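Long-range contacts in aminotransferase class I and II (Streptococcus suis 89/1591, PDB 3OP7), which probably catalyses the pyridoxal-phosphate-dependent transfer of amino groups between amino acids and oxo acids, as other class I and II aminotransferases do: residues Glu293-Val298 and Gln366-Phe371; Phe310-Val315 and Asp343-Leu348. One frame throughout, in Å; residues are numbered along the deposited sequence.

Interaction 1 (Glu293-Val298 and Gln366-Phe371); sequences EEEPLV and QFLRRF
The carboxylate of E295, lying against L368, takes the backbone N-H of L297 on OE2 and a weak hydrogen bond from S365 OG on OE1. E295 OE2 to L297 N is 3.2 Å, with 158° at the hydrogen. The donor meets the anti side of OE2, 18° out of the carboxylate plane. S365 is on the helix that leads to L368. E295 is the first residue to leave helix 270-294. It opens a type I beta turn that closes with V298 N bonded to E295 O and joins that helix to edge strand 298-300. E295 thus bonds to the backbone of its own turn and, weakly, to helix 354-368. Its chain is bent at chi2, which lays the carboxylate across the leucine.

L368 is the centre of the packing, and its two methyls have different work. CD1 sits between E295 CD and V298 CG1, at 3.6 Å from each. CD2 faces L297, 4.0 Å from L297 CD1. The side chains of L297 and L368 run past each other in opposite directions. L297 holds CG anti to its carbonyl carbon (chi1 -66°), and CD1 reaches the helix end, 3.5 Å from L368 O. That oxygen already accepts F371 N. F371 adds its CB, 4.3 Å from L297 CD1, but its ring turns away. Ring atom CE2 of F371 lies over one face of F367, and F322 meets F367 edge-to-face.

The two segments are joined by carbon contacts, while hydrogen bonds shape the turn on one side and the helix end on the other. L368 CD1 offers the buried E295 carboxylate only carbon contact. The L297 N-H and, weakly, S365 OG would compensate it and probably favour its charged form.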
loop_
_atom_site.group_PDB
_atom_site.type_symbol
_atom_site.label_atom_id
_atom_site.label_comp_id
_atom_site.label_asym_id
_atom_site.label_seq_id
_atom_site.Cartn_x
_atom_site.Cartn_y
_atom_site.Cartn_z
ATOM N N GLU A 293 -9.981 16.159 -35.387
ATOM C CA GLU A 293 -10.678 16.930 -36.434
ATOM C C GLU A 293 -10.619 16.244 -37.805
ATOM O O GLU A 293 -11.551 16.354 -38.602
ATOM C CB GLU A 293 -10.155 18.360 -36.542
ATOM C CG GLU A 293 -11.226 19.324 -37.140
ATOM C CD GLU A 293 -10.624 20.416 -37.970
ATOM O OE1 GLU A 293 -9.426 20.714 -37.768
ATOM O OE2 GLU A 293 -11.341 20.972 -38.839
ATOM N N GLU A 294 -9.526 15.535 -38.079
ATOM C CA GLU A 294 -9.344 14.886 -39.392
ATOM C C GLU A 294 -10.158 13.600 -39.524
ATOM O O GLU A 294 -10.489 13.180 -40.615
ATOM C CB GLU A 294 -7.857 14.566 -39.626
ATOM C CG GLU A 294 -7.018 15.782 -40.052
ATOM C CD GLU A 294 -5.531 15.469 -40.200
ATOM O OE1 GLU A 294 -5.101 14.352 -39.836
ATOM O OE2 GLU A 294 -4.796 16.356 -40.676
ATOM N N GLU A 295 -10.459 12.959 -38.397
ATOM C CA GLU A 295 -11.102 11.653 -38.420
ATOM C C GLU A 295 -12.616 11.833 -38.182
ATOM O O GLU A 295 -13.044 12.188 -37.060
ATOM C CB GLU A 295 -10.429 10.744 -37.353
ATOM C CG GLU A 295 -11.082 9.380 -37.112
ATOM C CD GLU A 295 -11.290 8.588 -38.376
ATOM O OE1 GLU A 295 -10.254 8.276 -39.021
ATOM O OE2 GLU A 295 -12.482 8.293 -38.719
ATOM N N PRO A 296 -13.441 11.569 -39.211
ATOM C CA PRO A 296 -14.871 11.876 -39.067
ATOM C C PRO A 296 -15.653 10.952 -38.117
ATOM O O PRO A 296 -16.744 11.319 -37.663
ATOM C CB PRO A 296 -15.405 11.773 -40.512
ATOM C CG PRO A 296 -14.457 10.869 -41.208
ATOM C CD PRO A 296 -13.124 10.976 -40.526
ATOM N N LEU A 297 -15.098 9.785 -37.790
ATOM C CA LEU A 297 -15.768 8.838 -36.889
ATOM C C LEU A 297 -15.402 9.048 -35.428
ATOM O O LEU A 297 -15.819 8.259 -34.563
ATOM C CB LEU A 297 -15.455 7.389 -37.287
ATOM C CG LEU A 297 -16.003 6.939 -38.652
ATOM C CD1 LEU A 297 -15.722 5.445 -38.856
ATOM C CD2 LEU A 297 -17.498 7.267 -38.795
ATOM N N VAL A 298 -14.596 10.059 -35.127
ATOM C CA VAL A 298 -14.241 10.289 -33.720
ATOM C C VAL A 298 -14.416 11.739 -33.357
ATOM O O VAL A 298 -14.213 12.615 -34.177
ATOM C CB VAL A 298 -12.787 9.870 -33.376
ATOM C CG1 VAL A 298 -12.458 8.515 -33.994
ATOM C CG2 VAL A 298 -11.789 10.914 -33.866
ATOM N N GLN A 366 -6.643 3.589 -39.691
ATOM C CA GLN A 366 -6.693 2.436 -40.609
ATOM C C GLN A 366 -7.841 1.491 -40.255
ATOM O O GLN A 366 -8.605 1.069 -41.122
ATOM C CB GLN A 366 -5.378 1.648 -40.566
ATOM C CG GLN A 366 -4.251 2.135 -41.490
ATOM C CD GLN A 366 -3.021 1.248 -41.353
ATOM O OE1 GLN A 366 -3.150 0.026 -41.270
ATOM N NE2 GLN A 366 -1.829 1.854 -41.308
ATOM N N PHE A 367 -7.946 1.170 -38.967
ATOM C CA PHE A 367 -9.014 0.331 -38.455
ATOM C C PHE A 367 -10.376 0.984 -38.716
ATOM O O PHE A 367 -11.298 0.327 -39.199
ATOM C CB PHE A 367 -8.796 0.083 -36.949
ATOM C CG PHE A 367 -9.673 -0.982 -36.378
ATOM C CD1 PHE A 367 -9.670 -2.270 -36.906
ATOM C CD2 PHE A 367 -10.504 -0.708 -35.300
ATOM C CE1 PHE A 367 -10.495 -3.269 -36.366
ATOM C CE2 PHE A 367 -11.325 -1.695 -34.768
ATOM C CZ PHE A 367 -11.317 -2.974 -35.293
ATOM N N LEU A 368 -10.473 2.283 -38.452
ATOM C CA LEU A 368 -11.738 3.024 -38.632
ATOM C C LEU A 368 -12.235 3.093 -40.072
ATOM O O LEU A 368 -13.450 3.150 -40.296
ATOM C CB LEU A 368 -11.644 4.443 -38.045
ATOM C CG LEU A 368 -11.700 4.527 -36.516
ATOM C CD1 LEU A 368 -11.083 5.825 -36.030
ATOM C CD2 LEU A 368 -13.132 4.375 -36.000
ATOM N N ARG A 369 -11.329 3.077 -41.054
ATOM C CA ARG A 369 -11.760 3.010 -42.473
ATOM C C ARG A 369 -12.576 1.731 -42.788
ATOM O O ARG A 369 -13.358 1.722 -43.733
ATOM C CB ARG A 369 -10.569 3.161 -43.439
ATOM C CG ARG A 369 -10.154 4.630 -43.690
ATOM N N ARG A 370 -12.421 0.682 -41.973
ATOM C CA ARG A 370 -13.225 -0.542 -42.096
ATOM C C ARG A 370 -14.719 -0.357 -41.725
ATOM O O ARG A 370 -15.545 -1.201 -42.086
ATOM C CB ARG A 370 -12.620 -1.701 -41.279
ATOM C CG ARG A 370 -11.139 -2.003 -41.557
ATOM N N PHE A 371 -15.071 0.749 -41.059
ATOM C CA PHE A 371 -16.470 1.020 -40.649
ATOM C C PHE A 371 -17.208 2.175 -41.378
ATOM O O PHE A 371 -18.301 2.560 -40.949
ATOM C CB PHE A 371 -16.529 1.278 -39.136
ATOM C CG PHE A 371 -15.948 0.165 -38.315
ATOM C CD1 PHE A 371 -16.729 -0.924 -37.946
ATOM C CD2 PHE A 371 -14.614 0.193 -37.936
ATOM C CE1 PHE A 371 -16.192 -1.966 -37.187
ATOM C CE2 PHE A 371 -14.062 -0.842 -37.175
ATOM C CZ PHE A 371 -14.852 -1.923 -36.800
#

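Interaction 2 (Phe310-Val315 and Asp343-Leu348)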
loop_
_atom_site.group_PDB
_atom_site.type_symbol
_atom_site.label_atom_id
_atom_site.label_comp_id
_atom_site.label_asym_id
_atom_site.label_seq_id
_atom_site.Cartn_x
_atom_site.Cartn_y
_atom_site.Cartn_z
ATOM N N PHE A 310 -11.086 11.007 -23.447
ATOM C CA PHE A 310 -12.210 10.055 -23.550
ATOM C C PHE A 310 -12.858 10.395 -24.867
ATOM O O PHE A 310 -13.551 11.401 -24.984
ATOM C CB PHE A 310 -13.168 10.206 -22.386
ATOM C CG PHE A 310 -13.963 8.959 -22.038
ATOM C CD1 PHE A 310 -13.372 7.721 -21.956
ATOM C CD2 PHE A 310 -15.322 9.057 -21.777
ATOM C CE1 PHE A 310 -14.110 6.586 -21.581
ATOM C CE2 PHE A 310 -16.069 7.948 -21.442
ATOM C CZ PHE A 310 -15.454 6.707 -21.312
ATOM N N VAL A 311 -12.622 9.529 -25.843
ATOM C CA VAL A 311 -12.918 9.840 -27.219
ATOM C C VAL A 311 -14.162 9.060 -27.631
ATOM O O VAL A 311 -14.331 7.875 -27.307
ATOM C CB VAL A 311 -11.703 9.463 -28.095
ATOM C CG1 VAL A 311 -11.960 9.692 -29.532
ATOM C CG2 VAL A 311 -10.472 10.238 -27.648
ATOM N N LYS A 312 -15.066 9.759 -28.298
ATOM C CA LYS A 312 -16.326 9.173 -28.734
ATOM C C LYS A 312 -16.167 8.576 -30.126
ATOM O O LYS A 312 -15.892 9.308 -31.072
ATOM C CB LYS A 312 -17.410 10.256 -28.772
ATOM C CG LYS A 312 -18.815 9.713 -28.900
ATOM C CD LYS A 312 -19.805 10.854 -29.078
ATOM C CE LYS A 312 -21.250 10.436 -28.807
ATOM N NZ LYS A 312 -22.089 11.659 -28.578
ATOM N N ILE A 313 -16.368 7.266 -30.243
ATOM C CA ILE A 313 -16.228 6.548 -31.515
ATOM C C ILE A 313 -17.618 6.280 -32.100
ATOM O O ILE A 313 -18.385 5.502 -31.529
ATOM C CB ILE A 313 -15.454 5.184 -31.312
ATOM C CG1 ILE A 313 -14.132 5.388 -30.595
ATOM C CG2 ILE A 313 -15.240 4.471 -32.678
ATOM C CD1 ILE A 313 -13.127 6.282 -31.296
ATOM N N ALA A 314 -17.946 6.935 -33.220
ATOM C CA ALA A 314 -19.240 6.767 -33.921
ATOM C C ALA A 314 -19.328 5.485 -34.773
ATOM O O ALA A 314 -19.518 5.539 -36.009
ATOM C CB ALA A 314 -19.553 8.017 -34.788
ATOM N N VAL A 315 -19.201 4.338 -34.098
ATOM C CA VAL A 315 -19.313 3.005 -34.699
ATOM C C VAL A 315 -20.232 2.162 -33.813
ATOM O O VAL A 315 -20.097 2.155 -32.578
ATOM C CB VAL A 315 -17.933 2.300 -34.802
ATOM C CG1 VAL A 315 -18.106 0.870 -35.368
ATOM C CG2 VAL A 315 -16.978 3.132 -35.680
ATOM N N ASP A 343 -20.152 3.085 -22.537
ATOM C CA ASP A 343 -19.783 2.467 -23.805
ATOM C C ASP A 343 -19.984 3.526 -24.924
ATOM O O ASP A 343 -20.655 4.530 -24.722
ATOM C CB ASP A 343 -20.631 1.194 -24.020
ATOM C CG ASP A 343 -19.948 0.147 -24.915
ATOM O OD1 ASP A 343 -18.992 0.495 -25.643
ATOM O OD2 ASP A 343 -20.404 -1.029 -24.921
ATOM N N GLY A 344 -19.387 3.304 -26.087
ATOM C CA GLY A 344 -19.381 4.292 -27.155
ATOM C C GLY A 344 -18.161 5.193 -27.145
ATOM O O GLY A 344 -18.015 6.017 -28.061
ATOM N N TYR A 345 -17.275 4.998 -26.147
ATOM C CA TYR A 345 -16.082 5.803 -25.953
ATOM C C TYR A 345 -14.884 4.909 -25.646
ATOM O O TYR A 345 -15.035 3.777 -25.145
ATOM C CB TYR A 345 -16.260 6.747 -24.743
ATOM C CG TYR A 345 -17.392 7.725 -24.842
ATOM C CD1 TYR A 345 -18.684 7.342 -24.525
ATOM C CD2 TYR A 345 -17.178 9.041 -25.240
ATOM C CE1 TYR A 345 -19.740 8.250 -24.611
ATOM C CE2 TYR A 345 -18.243 9.945 -25.365
ATOM C CZ TYR A 345 -19.513 9.543 -25.031
ATOM O OH TYR A 345 -20.608 10.409 -25.117
ATOM N N VAL A 346 -13.687 5.461 -25.823
ATOM C CA VAL A 346 -12.449 4.788 -25.408
ATOM C C VAL A 346 -11.597 5.779 -24.603
ATOM O O VAL A 346 -11.634 6.963 -24.901
ATOM C CB VAL A 346 -11.669 4.293 -26.652
ATOM C CG1 VAL A 346 -12.476 3.238 -27.405
ATOM C CG2 VAL A 346 -11.326 5.458 -27.606
ATOM N N ARG A 347 -10.886 5.317 -23.567
ATOM C CA ARG A 347 -9.888 6.150 -22.882
ATOM C C ARG A 347 -8.554 6.045 -23.660
ATOM O O ARG A 347 -8.068 4.936 -23.917
ATOM C CB ARG A 347 -9.686 5.757 -21.447
ATOM C CG ARG A 347 -8.929 6.845 -20.704
ATOM C CD ARG A 347 -8.657 6.440 -19.336
ATOM N NE ARG A 347 -7.615 5.419 -19.318
ATOM C CZ ARG A 347 -7.147 4.860 -18.207
ATOM N NH1 ARG A 347 -7.670 5.165 -17.002
ATOM N NH2 ARG A 347 -6.172 3.960 -18.310
ATOM N N LEU A 348 -8.037 7.204 -24.068
ATOM C CA LEU A 348 -6.805 7.340 -24.852
ATOM C C LEU A 348 -5.769 8.180 -24.061
ATOM O O LEU A 348 -6.029 9.346 -23.751
ATOM C CB LEU A 348 -7.154 8.018 -26.162
ATOM C CG LEU A 348 -6.071 7.941 -27.241
ATOM C CD1 LEU A 348 -6.751 8.065 -28.605
ATOM C CD2 LEU A 348 -4.946 8.965 -27.064
HETATM O O HOH W 1 -20.198 6.648 -29.335
#
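V311 and V346 exchange two backbone hydrogen bonds as an antiparallel hydrogen-bonded pair. V311 N to V346 O is 2.9 Å and nearly straight, at 170°. V346 N to V311 O is also 2.9 Å, with the donor in the carbonyl plane. V311 O has a second, weaker neighbour in Y345 CA, at 3.0 Å. The ladder continues with I313 N bonded to G344 O. A water lies within bonding distance of both G344 O and I313 O. G344 has a positive phi (93°), a shape easy for glycine, and its N-H bonds to D343 OD1.

F310, K312, Y345 and R347 share one face of the sheet. Y345 CB sits over a face of the F310 ring, 3.6 Å from its centroid. The two rings are near parallel, with planes at 7°, but slid apart so that they barely overlap. The extended chain of K312 crosses the tyrosine at a slant, with K312 CB 3.5 Å from Y345 CE2. Y345 OH bonds to E136, which also attracts K312 NZ through a long, weak ion pair. R347 leads away to N165 OD1 and A25 O.

V311 and V346 point to the reverse face. V346 CG2 is 4.1 Å from V311 CB and also 4.1 Å from I313 CG1.

These strands form the middle of a four-stranded antiparallel sheet, probably that of the small domain in this fold type I family. Strand 298-300 borders 309-313, and strand 335-336 borders 345-348. Helices 319-330 and 354-368 cover the valine face through M319, F322, C323, L361 and L368.

Overall arrangement
Interaction 2 is nested along the chain inside the loop closed by interaction 1. Their centres are 12 Å apart, and they touch. L297 O lies 2.8 Å from A314 N, a probable hydrogen bond. V298 CG1 packs on I313 CD1 at 3.6 Å, and F371 CD1 on V315 CG1 at 3.4 Å. The turn at 295-298 runs straight into strand 298-300, the edge strand next to 309-313. Interaction 1 is the more peripheral: its centre lies about 29 Å from the centre of the chain, against about 19 Å for interaction 2. The R347-N165 pair recalls the arginine and asparagine that hold the substrate carboxylate in aspartate aminotransferase. The cofactor itself is carried by K222.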